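Local coordinates for protein pyocin S5 (Pseudomonas aeruginosa PAO1, PDB 6THK) that acts as a bacteriocin that is imported into Pseudomonas aeruginosa and probably kills by forming channels that depolarise the cytoplasmic membrane, at residues 47-50 and 51-55; 124-128 and 129-133. The protein carries 1 engineered substitution. One frame throughout, in Å; residues are numbered along the deposited sequence.

Interaction 1: 47-50 and 51-55; sequences IYLQ and KNIYY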
ATOM      1  N   ILE A  47     -24.804  92.134 -21.118  1.00 55.07           N
ATOM      2  CA  ILE A  47     -23.344  92.123 -21.211  1.00 54.29           C
ATOM      3  C   ILE A  47     -22.808  91.320 -20.010  1.00 58.37           C
ATOM      4  O   ILE A  47     -21.987  90.414 -20.196  1.00 57.38           O
ATOM      5  CB  ILE A  47     -22.784  93.579 -21.322  1.00 56.94           C
ATOM      6  CG1 ILE A  47     -23.122  94.202 -22.701  1.00 56.50           C
ATOM      7  CG2 ILE A  47     -21.277  93.648 -21.042  1.00 57.31           C
ATOM      8  CD1 ILE A  47     -22.862  95.727 -22.824  1.00 58.57           C
ATOM      9  N   TYR A  48     -23.337  91.603 -18.791  1.00 55.16           N
ATOM     10  CA  TYR A  48     -22.942  90.896 -17.568  1.00 54.62           C
ATOM     11  C   TYR A  48     -23.202  89.386 -17.712  1.00 56.15           C
ATOM     12  O   TYR A  48     -22.282  88.604 -17.492  1.00 54.32           O
ATOM     13  CB  TYR A  48     -23.639  91.466 -16.309  1.00 56.16           C
ATOM     14  CG  TYR A  48     -23.326  90.675 -15.047  1.00 58.70           C
ATOM     15  CD1 TYR A  48     -24.085  89.557 -14.689  1.00 59.47           C
ATOM     16  CD2 TYR A  48     -22.247  91.017 -14.236  1.00 59.76           C
ATOM     17  CE1 TYR A  48     -23.772  88.803 -13.561  1.00 57.84           C
ATOM     18  CE2 TYR A  48     -21.913  90.254 -13.117  1.00 60.82           C
ATOM     19  CZ  TYR A  48     -22.685  89.155 -12.776  1.00 66.92           C
ATOM     20  OH  TYR A  48     -22.379  88.446 -11.638  1.00 69.23           O
ATOM     21  N   LEU A  49     -24.437  88.990 -18.115  1.00 52.27           N
ATOM     22  CA  LEU A  49     -24.812  87.583 -18.303  1.00 51.67           C
ATOM     23  C   LEU A  49     -23.890  86.881 -19.311  1.00 57.26           C
ATOM     24  O   LEU A  49     -23.479  85.747 -19.060  1.00 58.52           O
ATOM     25  CB  LEU A  49     -26.287  87.428 -18.739  1.00 51.01           C
ATOM     26  CG  LEU A  49     -27.397  87.822 -17.750  1.00 54.08           C
ATOM     27  CD1 LEU A  49     -28.766  87.671 -18.383  1.00 53.29           C
ATOM     28  CD2 LEU A  49     -27.335  87.016 -16.481  1.00 54.99           C
ATOM     29  N   GLN A  50     -23.564  87.547 -20.444  1.00 52.22           N
ATOM     30  CA  GLN A  50     -22.678  86.973 -21.464  1.00 51.36           C
ATOM     31  C   GLN A  50     -21.258  86.803 -20.956  1.00 56.34           C
ATOM     32  O   GLN A  50     -20.722  85.710 -21.041  1.00 55.17           O
ATOM     33  CB  GLN A  50     -22.667  87.801 -22.753  1.00 51.75           C
ATOM     34  CG  GLN A  50     -23.861  87.550 -23.658  1.00 51.83           C
ATOM     35  CD  GLN A  50     -23.719  88.285 -24.961  1.00 65.04           C
ATOM     36  OE1 GLN A  50     -23.382  89.466 -25.005  1.00 63.02           O
ATOM     37  NE2 GLN A  50     -23.994  87.608 -26.054  1.00 59.11           N
ATOM     38  N   LYS A  51     -20.658  87.874 -20.417  1.00 54.09           N
ATOM     39  CA  LYS A  51     -19.280  87.874 -19.930  1.00 54.35           C
ATOM     40  C   LYS A  51     -19.020  86.959 -18.735  1.00 58.59           C
ATOM     41  O   LYS A  51     -17.983  86.302 -18.703  1.00 58.73           O
ATOM     42  CB  LYS A  51     -18.841  89.319 -19.598  1.00 56.99           C
ATOM     43  CG  LYS A  51     -17.351  89.492 -19.284  1.00 69.72           C
ATOM     44  CD  LYS A  51     -17.027  90.843 -18.636  1.00 80.96           C
ATOM     45  CE  LYS A  51     -17.143  90.860 -17.125  1.00 96.32           C
ATOM     46  NZ  LYS A  51     -16.026  90.132 -16.460  1.00107.55           N
ATOM     47  N   ASN A  52     -19.916  86.972 -17.734  1.00 54.33           N
ATOM     48  CA  ASN A  52     -19.733  86.301 -16.451  1.00 54.16           C
ATOM     49  C   ASN A  52     -20.362  84.923 -16.330  1.00 57.83           C
ATOM     50  O   ASN A  52     -19.905  84.132 -15.503  1.00 56.31           O
ATOM     51  CB  ASN A  52     -20.228  87.203 -15.315  1.00 57.49           C
ATOM     52  CG  ASN A  52     -19.534  88.547 -15.275  1.00 88.72           C
ATOM     53  OD1 ASN A  52     -18.463  88.702 -14.685  1.00 87.44           O
ATOM     54  ND2 ASN A  52     -20.099  89.535 -15.954  1.00 79.78           N
ATOM     55  N   ILE A  53     -21.410  84.640 -17.115  1.00 54.58           N
ATOM     56  CA  ILE A  53     -22.091  83.362 -17.049  1.00 54.21           C
ATOM     57  C   ILE A  53     -21.972  82.578 -18.382  1.00 59.69           C
ATOM     58  O   ILE A  53     -21.334  81.533 -18.370  1.00 61.27           O
ATOM     59  CB  ILE A  53     -23.562  83.499 -16.519  1.00 57.19           C
ATOM     60  CG1 ILE A  53     -23.594  83.830 -15.006  1.00 56.98           C
ATOM     61  CG2 ILE A  53     -24.365  82.225 -16.751  1.00 58.78           C
ATOM     62  CD1 ILE A  53     -23.823  85.252 -14.632  1.00 61.33           C
ATOM     63  N   TYR A  54     -22.556  83.042 -19.498  1.00 55.64           N
ATOM     64  CA  TYR A  54     -22.555  82.274 -20.750  1.00 56.22           C
ATOM     65  C   TYR A  54     -21.166  81.947 -21.324  1.00 61.01           C
ATOM     66  O   TYR A  54     -20.910  80.782 -21.603  1.00 60.43           O
ATOM     67  CB  TYR A  54     -23.429  82.922 -21.835  1.00 57.91           C
ATOM     68  CG  TYR A  54     -23.796  81.970 -22.960  1.00 61.28           C
ATOM     69  CD1 TYR A  54     -22.951  81.786 -24.055  1.00 63.56           C
ATOM     70  CD2 TYR A  54     -24.992  81.252 -22.932  1.00 62.05           C
ATOM     71  CE1 TYR A  54     -23.276  80.897 -25.082  1.00 63.99           C
ATOM     72  CE2 TYR A  54     -25.344  80.387 -23.972  1.00 62.72           C
ATOM     73  CZ  TYR A  54     -24.485  80.219 -25.048  1.00 69.09           C
ATOM     74  OH  TYR A  54     -24.821  79.371 -26.076  1.00 69.37           O
ATOM     75  N   TYR A  55     -20.298  82.946 -21.537  1.00 58.16           N
ATOM     76  CA  TYR A  55     -18.977  82.721 -22.132  1.00 57.99           C
ATOM     77  C   TYR A  55     -18.096  81.791 -21.251  1.00 62.21           C
ATOM     78  O   TYR A  55     -17.586  80.812 -21.811  1.00 61.26           O
ATOM     79  CB  TYR A  55     -18.282  84.046 -22.523  1.00 59.11           C
ATOM     80  CG  TYR A  55     -18.880  84.749 -23.733  1.00 60.84           C
ATOM     81  CD1 TYR A  55     -20.255  84.736 -23.969  1.00 63.16           C
ATOM     82  CD2 TYR A  55     -18.079  85.475 -24.609  1.00 61.44           C
ATOM     83  CE1 TYR A  55     -20.812  85.389 -25.069  1.00 63.56           C
ATOM     84  CE2 TYR A  55     -18.627  86.141 -25.710  1.00 62.57           C
ATOM     85  CZ  TYR A  55     -19.996  86.088 -25.939  1.00 68.00           C
ATOM     86  OH  TYR A  55     -20.563  86.722 -27.017  1.00 65.70           O
TER

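Interaction 2: 124-128 and 129-133; sequences PFIDY and EKQSS. With ZN (zinc ion), chain F.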
ATOM      1  N   PRO A 124     -26.235  72.899  -5.267  1.00 64.49           N
ATOM      2  CA  PRO A 124     -27.318  72.204  -5.975  1.00 62.97           C
ATOM      3  C   PRO A 124     -26.940  71.757  -7.384  1.00 63.29           C
ATOM      4  O   PRO A 124     -25.949  72.226  -7.927  1.00 61.80           O
ATOM      5  CB  PRO A 124     -28.418  73.259  -6.045  1.00 64.88           C
ATOM      6  CG  PRO A 124     -27.687  74.548  -6.038  1.00 69.73           C
ATOM      7  CD  PRO A 124     -26.494  74.339  -5.149  1.00 65.65           C
ATOM      8  N   PHE A 125     -27.736  70.863  -7.962  1.00 58.30           N
ATOM      9  CA  PHE A 125     -27.481  70.358  -9.300  1.00 56.85           C
ATOM     10  C   PHE A 125     -27.997  71.292 -10.393  1.00 60.83           C
ATOM     11  O   PHE A 125     -29.208  71.498 -10.541  1.00 61.39           O
ATOM     12  CB  PHE A 125     -28.001  68.923  -9.486  1.00 57.83           C
ATOM     13  CG  PHE A 125     -27.872  68.425 -10.903  1.00 58.83           C
ATOM     14  CD1 PHE A 125     -26.627  68.330 -11.514  1.00 62.52           C
ATOM     15  CD2 PHE A 125     -28.995  68.094 -11.643  1.00 60.93           C
ATOM     16  CE1 PHE A 125     -26.511  67.921 -12.846  1.00 63.89           C
ATOM     17  CE2 PHE A 125     -28.879  67.660 -12.966  1.00 64.53           C
ATOM     18  CZ  PHE A 125     -27.636  67.577 -13.562  1.00 62.99           C
ATOM     19  N   ILE A 126     -27.065  71.819 -11.179  1.00 55.32           N
ATOM     20  CA  ILE A 126     -27.386  72.677 -12.302  1.00 54.44           C
ATOM     21  C   ILE A 126     -26.829  71.998 -13.561  1.00 59.16           C
ATOM     22  O   ILE A 126     -25.614  71.799 -13.653  1.00 59.07           O
ATOM     23  CB  ILE A 126     -26.845  74.136 -12.104  1.00 56.78           C
ATOM     24  CG1 ILE A 126     -27.113  74.674 -10.666  1.00 56.08           C
ATOM     25  CG2 ILE A 126     -27.411  75.082 -13.174  1.00 56.38           C
ATOM     26  CD1 ILE A 126     -26.312  75.897 -10.255  1.00 51.85           C
ATOM     27  N   ASP A 127     -27.707  71.607 -14.512  1.00 55.50           N
ATOM     28  CA  ASP A 127     -27.260  70.982 -15.755  1.00 55.07           C
ATOM     29  C   ASP A 127     -26.925  72.115 -16.701  1.00 55.97           C
ATOM     30  O   ASP A 127     -27.739  72.472 -17.554  1.00 54.67           O
ATOM     31  CB  ASP A 127     -28.341  70.054 -16.344  1.00 58.14           C
ATOM     32  CG  ASP A 127     -27.790  68.872 -17.124  1.00 74.43           C
ATOM     33  OD1 ASP A 127     -26.680  68.393 -16.780  1.00 77.64           O
ATOM     34  OD2 ASP A 127     -28.494  68.381 -18.029  1.00 80.12           O
ATOM     35  N   TYR A 128     -25.716  72.688 -16.514  1.00 51.98           N
ATOM     36  CA  TYR A 128     -25.155  73.864 -17.185  1.00 51.94           C
ATOM     37  C   TYR A 128     -25.447  73.971 -18.678  1.00 57.31           C
ATOM     38  O   TYR A 128     -25.914  75.025 -19.125  1.00 58.05           O
ATOM     39  CB  TYR A 128     -23.644  73.975 -16.932  1.00 52.35           C
ATOM     40  CG  TYR A 128     -23.280  73.933 -15.469  1.00 52.43           C
ATOM     41  CD1 TYR A 128     -23.497  75.034 -14.644  1.00 54.46           C
ATOM     42  CD2 TYR A 128     -22.728  72.792 -14.903  1.00 52.52           C
ATOM     43  CE1 TYR A 128     -23.180  74.992 -13.287  1.00 54.55           C
ATOM     44  CE2 TYR A 128     -22.427  72.732 -13.543  1.00 52.87           C
ATOM     45  CZ  TYR A 128     -22.633  73.841 -12.746  1.00 58.74           C
ATOM     46  OH  TYR A 128     -22.321  73.783 -11.415  1.00 61.94           O
ATOM     47  N   GLU A 129     -25.201  72.895 -19.435  1.00 53.53           N
ATOM     48  CA  GLU A 129     -25.399  72.832 -20.887  1.00 53.74           C
ATOM     49  C   GLU A 129     -26.854  73.060 -21.322  1.00 56.65           C
ATOM     50  O   GLU A 129     -27.084  73.562 -22.422  1.00 56.45           O
ATOM     51  CB  GLU A 129     -24.827  71.501 -21.466  1.00 55.45           C
ATOM     52  CG  GLU A 129     -25.777  70.309 -21.581  1.00 63.90           C
ATOM     53  CD  GLU A 129     -25.611  69.172 -20.593  1.00 91.28           C
ATOM     54  OE1 GLU A 129     -24.798  69.307 -19.651  1.00 87.00           O
ATOM     55  OE2 GLU A 129     -26.302  68.141 -20.764  1.00 92.12           O
ATOM     56  N   LYS A 130     -27.824  72.688 -20.476  1.00 52.14           N
ATOM     57  CA  LYS A 130     -29.240  72.786 -20.821  1.00 51.36           C
ATOM     58  C   LYS A 130     -29.949  74.012 -20.243  1.00 57.01           C
ATOM     59  O   LYS A 130     -31.146  74.186 -20.484  1.00 57.62           O
ATOM     60  CB  LYS A 130     -29.959  71.487 -20.437  1.00 51.72           C
ATOM     61  CG  LYS A 130     -29.728  70.392 -21.466  1.00 56.32           C
ATOM     62  CD  LYS A 130     -29.802  69.011 -20.856  1.00 68.89           C
ATOM     63  CE  LYS A 130     -29.475  67.923 -21.850  1.00 79.96           C
ATOM     64  NZ  LYS A 130     -29.520  66.576 -21.218  1.00 95.10           N
ATOM     65  N   GLN A 131     -29.214  74.878 -19.526  1.00 54.41           N
ATOM     66  CA  GLN A 131     -29.774  76.095 -18.918  1.00 54.06           C
ATOM     67  C   GLN A 131     -29.409  77.364 -19.687  1.00 56.70           C
ATOM     68  O   GLN A 131     -28.325  77.459 -20.277  1.00 55.67           O
ATOM     69  CB  GLN A 131     -29.286  76.266 -17.460  1.00 55.37           C
ATOM     70  CG  GLN A 131     -29.422  75.067 -16.527  1.00 69.18           C
ATOM     71  CD  GLN A 131     -30.807  74.485 -16.487  1.00 91.84           C
ATOM     72  OE1 GLN A 131     -31.048  73.393 -17.004  1.00 87.25           O
ATOM     73  NE2 GLN A 131     -31.738  75.190 -15.854  1.00 88.22           N
ATOM     74  N   SER A 132     -30.289  78.375 -19.614  1.00 53.04           N
ATOM     75  CA  SER A 132     -30.039  79.699 -20.190  1.00 52.37           C
ATOM     76  C   SER A 132     -29.103  80.419 -19.224  1.00 56.54           C
ATOM     77  O   SER A 132     -29.076  80.074 -18.037  1.00 57.30           O
ATOM     78  CB  SER A 132     -31.343  80.481 -20.306  1.00 54.62           C
ATOM     79  OG  SER A 132     -31.897  80.780 -19.035  1.00 59.67           O
ATOM     80  N   SER A 133     -28.369  81.431 -19.698  1.00 52.39           N
ATOM     81  CA  SER A 133     -27.476  82.211 -18.829  1.00 51.76           C
ATOM     82  C   SER A 133     -28.235  82.887 -17.671  1.00 54.17           C
ATOM     83  O   SER A 133     -27.649  83.093 -16.610  1.00 54.45           O
ATOM     84  CB  SER A 133     -26.668  83.226 -19.636  1.00 56.37           C
ATOM     85  OG  SER A 133     -27.443  83.893 -20.618  1.00 67.02           O
TER
HETATM   86 ZN    ZN F 605     -26.003  67.903 -18.759  1.00 75.03          ZN
HETATM   87  O   HOH W   1     -27.903  65.552 -19.129  1.00 78.93           O

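Interaction 1: 47-50 and 51-55
A pi-type turn widens helix 42-87 where Leu49 and Gln50 meet Tyr54 and Tyr55. Ahead of it the bonding is that of an alpha-helix: Lys51 N and Asn52 N reach the carbonyls of Ile47 and Tyr48, four residues back. Leu49 O then accepts from two donors, Ile53 N at 3.0 Å, well above the carbonyl plane, and Tyr54 N at 2.9 Å in that plane. With Gln50 O the step to five residues is complete, Tyr55 N lying 2.8 Å from it. Beside this change of register, Asn52 lays its amide on one face of the Tyr48 ring, the two planes 25° apart and Asn52 CG offset toward the ring's rim. With CG anti to the backbone N (chi1 175°), the Tyr48 side chain crosses that of Asn52 at about a right angle, and Asn52 CB makes a CH-pi contact over the same ring. Tyr48 OH is hydrogen-bonded to Gln158 of helix 157-212, while Ile53 CD1 packs 3.7 Å from Tyr48 CE1. The Asn52 amide is fixed by its own bond: ND2 donates to Tyr48 O at 2.8 Å, the acceptor lying nearly in the plane of the Asn52 amide, giving that carbonyl a second donor besides Asn52 N.

Interaction 2: 124-128 and 129-133
Asp127 and Glu129 join across a short turn to hold a zinc ion, with Tyr128 between them. Asp127 OD1 binds the zinc ion at 2.1 Å. Glu129 grips it with both oxygens, OE2 at 2.0 Å, so its carboxylate is bidentate. Its chain is bent, with chi1 of 92° and chi2 of -106° both away from the usual staggered values, and the carboxylate turns toward Asp127. The two carboxylate planes stand 63° apart. Lys130 runs alongside Asp127 with its extended chain pointing the same way, and its charge probably offsets part of the acidic pair's. Its NZ is a long 3.8 Å from Asp127 OD2, a gap bridged by a water that donates to OD2 at 3.1 Å and accepts from NZ at 2.8 Å.

The backbone turns tightly here. An inverse gamma turn is centred on Asp127, whose O accepts from Lys130 N at 2.9 Å, the donor lying above the carbonyl plane. Tyr128 O takes a weak bond of 3.3 Å from Gln131 N, and the Tyr128 ring has Ile126 O over one face. Tyr171 and Tyr172 form a second shell on helix 157-212, Tyr172 OH hydrogen-bonding Glu129 OE1 and Tyr171 OH weakly bonding Asp127 OD1. This loop links helix 95-121 to helix 133-145; Tyr128 packs against Val57 of helix 42-87 and Ala168 of helix 157-212, and Ile126 against Trp140 of helix 133-145.

Both contacts are local and lie toward the same end of the elongated chain, their centres about 14 Å apart. Interaction 1 is largely a surface contact within one helix, with Ile53 its buried residue; interaction 2 is partly buried in a loop between helices. The first relies on backbone carbonyls and an amide-on-ring stack, the second on carboxylates, a metal ion and a lysine. Helices 133-145 and 157-212 border both. The two touch directly by packing where the loop enters helix 133-145: Ile53 CG2 is 3.4 Å from Ser133 O, and Tyr54 CB lies 3.9 Å from Ser133 CB.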